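Local coordinates for coiled-coil quantitatively-enriched protein 1 (Schizosaccharomyces pombe, PDB 7CUJ) that acts as a telomere-associated molecular adaptor that links telomeres to the meiotic centrosome and is required for telomere length regulation and chromosome segregation, at residues M26-I37 and K52-I63. Sequence-based numbering, arbitrary orientation.
Sequences MHRLVQYFAFCI and KIRLFIQSAHNI
Met26 meets Ile63 where residues 26-32 and 52-63, on helices 20-32 and 47-65, run almost antiparallel (174°): its chain bends at chi2 and chi3, bringing SD to 3.8 Å from Ile63 CD1 while CE reaches the Ala60 methyl. One turn on, Leu29 enters as a knob into the hole formed by Phe56, Ser59, Ala60 and Ile63, with CD1 3.7 Å from Ser59 CB and CG 3.6 Å from Phe56 CE1. The Ser59 hydroxyl turns back to its own helix and donates to Leu55 O, so this polar group is satisfied within the apolar seam. Val30 CG2 lies at the edge of the Phe56 ring. Phe33, at the break between helices 20-32 and 34-41, receives Phe56 CB over one face, 3.8 Å from the ring centroid, and the Phe56 ring presents its edge to Phe33 with the planes at 62°. With an alanine at this break, the Phe56 edge would probably lose its aromatic partner and a gap open over Phe56 CB. Beyond the break, Cys36 SG rests 3.8 Å from Ile53 CD1, and Ile37 CD1 sits over a face of Phe56, 4.0 Å from the ring centroid. A chain of another protein packs on Leu29 and Phe33. Within this fragment of the protein, the antiparallel helix pair is flanked by helix 232-243, whose Val240 touches Met26 and Phe56, and by helix 217-223, whose Ile217 touches Ala60.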
# COMPACT_ATOMS: atom_id res chain seq x y z
N MET A 26 8.21 -10.28 10.41
CA MET A 26 9.01 -9.33 9.66
C MET A 26 8.58 -9.32 8.20
O MET A 26 8.52 -8.26 7.58
CB MET A 26 10.51 -9.66 9.77
CG MET A 26 11.14 -9.25 11.08
SD MET A 26 10.81 -7.53 11.54
CE MET A 26 11.58 -6.67 10.17
N HIS A 27 8.28 -10.51 7.67
CA HIS A 27 7.84 -10.68 6.29
C HIS A 27 6.48 -10.01 6.10
O HIS A 27 6.28 -9.28 5.13
CB HIS A 27 7.87 -12.16 5.89
CG HIS A 27 7.16 -12.46 4.61
ND1 HIS A 27 7.84 -12.64 3.41
CD2 HIS A 27 5.85 -12.63 4.33
CE1 HIS A 27 6.97 -12.90 2.46
NE2 HIS A 27 5.74 -12.90 3.00
N ARG A 28 5.56 -10.23 7.05
CA ARG A 28 4.22 -9.67 7.02
C ARG A 28 4.30 -8.14 7.10
O ARG A 28 3.57 -7.45 6.40
CB ARG A 28 3.38 -10.23 8.17
CG ARG A 28 1.93 -9.76 8.21
CD ARG A 28 1.03 -10.30 7.11
NE ARG A 28 0.90 -11.75 7.09
CZ ARG A 28 -0.06 -12.45 7.70
NH1 ARG A 28 -0.07 -13.77 7.61
NH2 ARG A 28 -1.01 -11.84 8.39
N LEU A 29 5.21 -7.65 7.95
CA LEU A 29 5.36 -6.22 8.21
C LEU A 29 5.81 -5.49 6.95
O LEU A 29 5.22 -4.47 6.59
CB LEU A 29 6.37 -6.03 9.35
CG LEU A 29 6.69 -4.59 9.71
CD1 LEU A 29 5.46 -3.86 10.24
CD2 LEU A 29 7.84 -4.52 10.71
N VAL A 30 6.84 -6.02 6.29
CA VAL A 30 7.40 -5.42 5.09
C VAL A 30 6.35 -5.44 3.97
O VAL A 30 6.24 -4.48 3.21
CB VAL A 30 8.71 -6.11 4.67
CG1 VAL A 30 9.13 -5.74 3.25
CG2 VAL A 30 9.84 -5.81 5.65
N GLN A 31 5.60 -6.54 3.90
CA GLN A 31 4.55 -6.75 2.91
C GLN A 31 3.45 -5.70 3.09
O GLN A 31 3.01 -5.10 2.11
CB GLN A 31 4.04 -8.18 3.04
CG GLN A 31 2.93 -8.56 2.07
CD GLN A 31 2.24 -9.84 2.50
OE1 GLN A 31 1.62 -9.92 3.56
NE2 GLN A 31 2.35 -10.86 1.66
N TYR A 32 3.04 -5.48 4.34
CA TYR A 32 1.99 -4.53 4.70
C TYR A 32 2.44 -3.11 4.38
O TYR A 32 1.62 -2.25 4.09
CB TYR A 32 1.62 -4.69 6.17
CG TYR A 32 0.42 -3.89 6.61
CD1 TYR A 32 -0.86 -4.40 6.48
CD2 TYR A 32 0.56 -2.61 7.14
CE1 TYR A 32 -1.97 -3.67 6.87
CE2 TYR A 32 -0.54 -1.86 7.53
CZ TYR A 32 -1.81 -2.39 7.39
OH TYR A 32 -2.91 -1.68 7.76
N PHE A 33 3.76 -2.87 4.46
CA PHE A 33 4.36 -1.56 4.23
C PHE A 33 5.01 -1.49 2.85
O PHE A 33 5.80 -0.59 2.59
CB PHE A 33 5.41 -1.28 5.31
CG PHE A 33 4.89 -0.65 6.58
CD1 PHE A 33 4.38 -1.43 7.60
CD2 PHE A 33 4.89 0.73 6.74
CE1 PHE A 33 3.88 -0.85 8.76
CE2 PHE A 33 4.40 1.31 7.90
CZ PHE A 33 3.90 0.52 8.91
N ALA A 34 4.68 -2.44 1.96
CA ALA A 34 5.43 -2.59 0.72
C ALA A 34 5.45 -1.29 -0.08
O ALA A 34 6.53 -0.83 -0.45
CB ALA A 34 4.91 -3.76 -0.09
N PHE A 35 4.27 -0.71 -0.32
CA PHE A 35 4.13 0.53 -1.08
C PHE A 35 4.95 1.64 -0.43
O PHE A 35 5.73 2.31 -1.10
CB PHE A 35 2.66 0.96 -1.18
CG PHE A 35 2.45 2.20 -2.00
CD1 PHE A 35 2.64 3.46 -1.45
CD2 PHE A 35 2.08 2.12 -3.34
CE1 PHE A 35 2.46 4.61 -2.21
CE2 PHE A 35 1.89 3.27 -4.09
CZ PHE A 35 2.08 4.52 -3.53
N CYS A 36 4.73 1.82 0.88
CA CYS A 36 5.32 2.87 1.69
C CYS A 36 6.85 2.78 1.68
O CYS A 36 7.53 3.80 1.59
CB CYS A 36 4.81 2.78 3.12
SG CYS A 36 5.20 4.23 4.12
N ILE A 37 7.38 1.56 1.79
CA ILE A 37 8.82 1.33 1.82
C ILE A 37 9.40 1.68 0.45
O ILE A 37 10.40 2.39 0.36
CB ILE A 37 9.15 -0.11 2.26
CG1 ILE A 37 8.96 -0.29 3.77
CG2 ILE A 37 10.55 -0.51 1.82
CD1 ILE A 37 8.93 -1.74 4.22
N LYS A 52 4.85 7.38 8.84
CA LYS A 52 4.45 5.99 8.70
C LYS A 52 5.66 5.06 8.74
O LYS A 52 5.55 3.93 9.20
CB LYS A 52 3.62 5.80 7.42
CG LYS A 52 2.13 6.07 7.60
CD LYS A 52 1.44 6.57 6.36
CE LYS A 52 -0.03 6.85 6.59
NZ LYS A 52 -0.70 7.35 5.37
N ILE A 53 6.81 5.55 8.25
CA ILE A 53 8.03 4.77 8.28
C ILE A 53 8.51 4.62 9.72
O ILE A 53 9.09 3.59 10.06
CB ILE A 53 9.11 5.35 7.34
CG1 ILE A 53 8.75 5.15 5.86
CG2 ILE A 53 10.49 4.80 7.66
CD1 ILE A 53 8.69 3.71 5.42
N ARG A 54 8.24 5.63 10.56
CA ARG A 54 8.61 5.55 11.97
C ARG A 54 7.81 4.44 12.65
O ARG A 54 8.33 3.78 13.54
CB ARG A 54 8.48 6.91 12.67
CG ARG A 54 9.63 7.86 12.37
CD ARG A 54 9.73 9.05 13.30
NE ARG A 54 8.49 9.81 13.38
CZ ARG A 54 8.10 10.74 12.51
NH1 ARG A 54 8.86 11.03 11.46
NH2 ARG A 54 6.95 11.37 12.68
N LEU A 55 6.57 4.23 12.21
CA LEU A 55 5.74 3.16 12.75
C LEU A 55 6.27 1.80 12.29
O LEU A 55 6.25 0.84 13.06
CB LEU A 55 4.28 3.37 12.32
CG LEU A 55 3.30 2.30 12.78
CD1 LEU A 55 3.16 2.27 14.30
CD2 LEU A 55 1.94 2.48 12.11
N PHE A 56 6.77 1.75 11.05
CA PHE A 56 7.40 0.55 10.52
C PHE A 56 8.61 0.19 11.38
O PHE A 56 8.78 -0.96 11.78
CB PHE A 56 7.85 0.73 9.07
CG PHE A 56 8.73 -0.39 8.57
CD1 PHE A 56 8.19 -1.61 8.21
CD2 PHE A 56 10.11 -0.24 8.52
CE1 PHE A 56 9.00 -2.65 7.78
CE2 PHE A 56 10.92 -1.28 8.09
CZ PHE A 56 10.36 -2.48 7.72
N ILE A 57 9.45 1.19 11.66
CA ILE A 57 10.66 1.00 12.44
C ILE A 57 10.31 0.53 13.85
O ILE A 57 10.95 -0.38 14.36
CB ILE A 57 11.54 2.28 12.41
CG1 ILE A 57 12.18 2.46 11.03
CG2 ILE A 57 12.58 2.25 13.53
CD1 ILE A 57 12.69 3.86 10.77
N GLN A 58 9.28 1.14 14.45
CA GLN A 58 8.86 0.81 15.80
C GLN A 58 8.42 -0.65 15.86
O GLN A 58 8.84 -1.39 16.75
CB GLN A 58 7.76 1.75 16.30
CG GLN A 58 7.40 1.56 17.77
CD GLN A 58 8.59 1.76 18.68
OE1 GLN A 58 9.16 2.85 18.76
NE2 GLN A 58 8.98 0.70 19.37
N SER A 59 7.59 -1.05 14.90
CA SER A 59 7.07 -2.41 14.79
C SER A 59 8.20 -3.42 14.65
O SER A 59 8.12 -4.52 15.21
CB SER A 59 6.12 -2.53 13.63
OG SER A 59 5.08 -1.57 13.73
N ALA A 60 9.24 -3.05 13.89
CA ALA A 60 10.38 -3.92 13.65
C ALA A 60 11.18 -4.09 14.94
O ALA A 60 11.61 -5.20 15.27
CB ALA A 60 11.22 -3.36 12.52
N HIS A 61 11.35 -2.97 15.67
CA HIS A 61 11.94 -3.00 17.00
C HIS A 61 11.17 -3.95 17.91
O HIS A 61 11.78 -4.74 18.63
CB HIS A 61 11.99 -1.59 17.62
CG HIS A 61 13.17 -0.79 17.19
ND1 HIS A 61 14.46 -1.26 17.30
CD2 HIS A 61 13.27 0.45 16.67
CE1 HIS A 61 15.30 -0.35 16.86
NE2 HIS A 61 14.60 0.71 16.47
N ASN A 62 9.83 -3.86 17.87
CA ASN A 62 8.98 -4.62 18.77
C ASN A 62 9.13 -6.12 18.51
O ASN A 62 9.28 -6.90 19.45
CB ASN A 62 7.51 -4.19 18.69
CG ASN A 62 7.28 -2.78 19.19
OD1 ASN A 62 8.12 -2.20 19.86
ND2 ASN A 62 6.13 -2.22 18.85
N ILE A 63 9.10 -6.51 17.22
CA ILE A 63 9.25 -7.90 16.81
C ILE A 63 10.60 -8.42 17.31
O ILE A 63 10.70 -9.58 17.73
CB ILE A 63 9.08 -8.04 15.28
CG1 ILE A 63 7.64 -7.75 14.85
CG2 ILE A 63 9.54 -9.40 14.79
CD1 ILE A 63 7.48 -7.32 13.41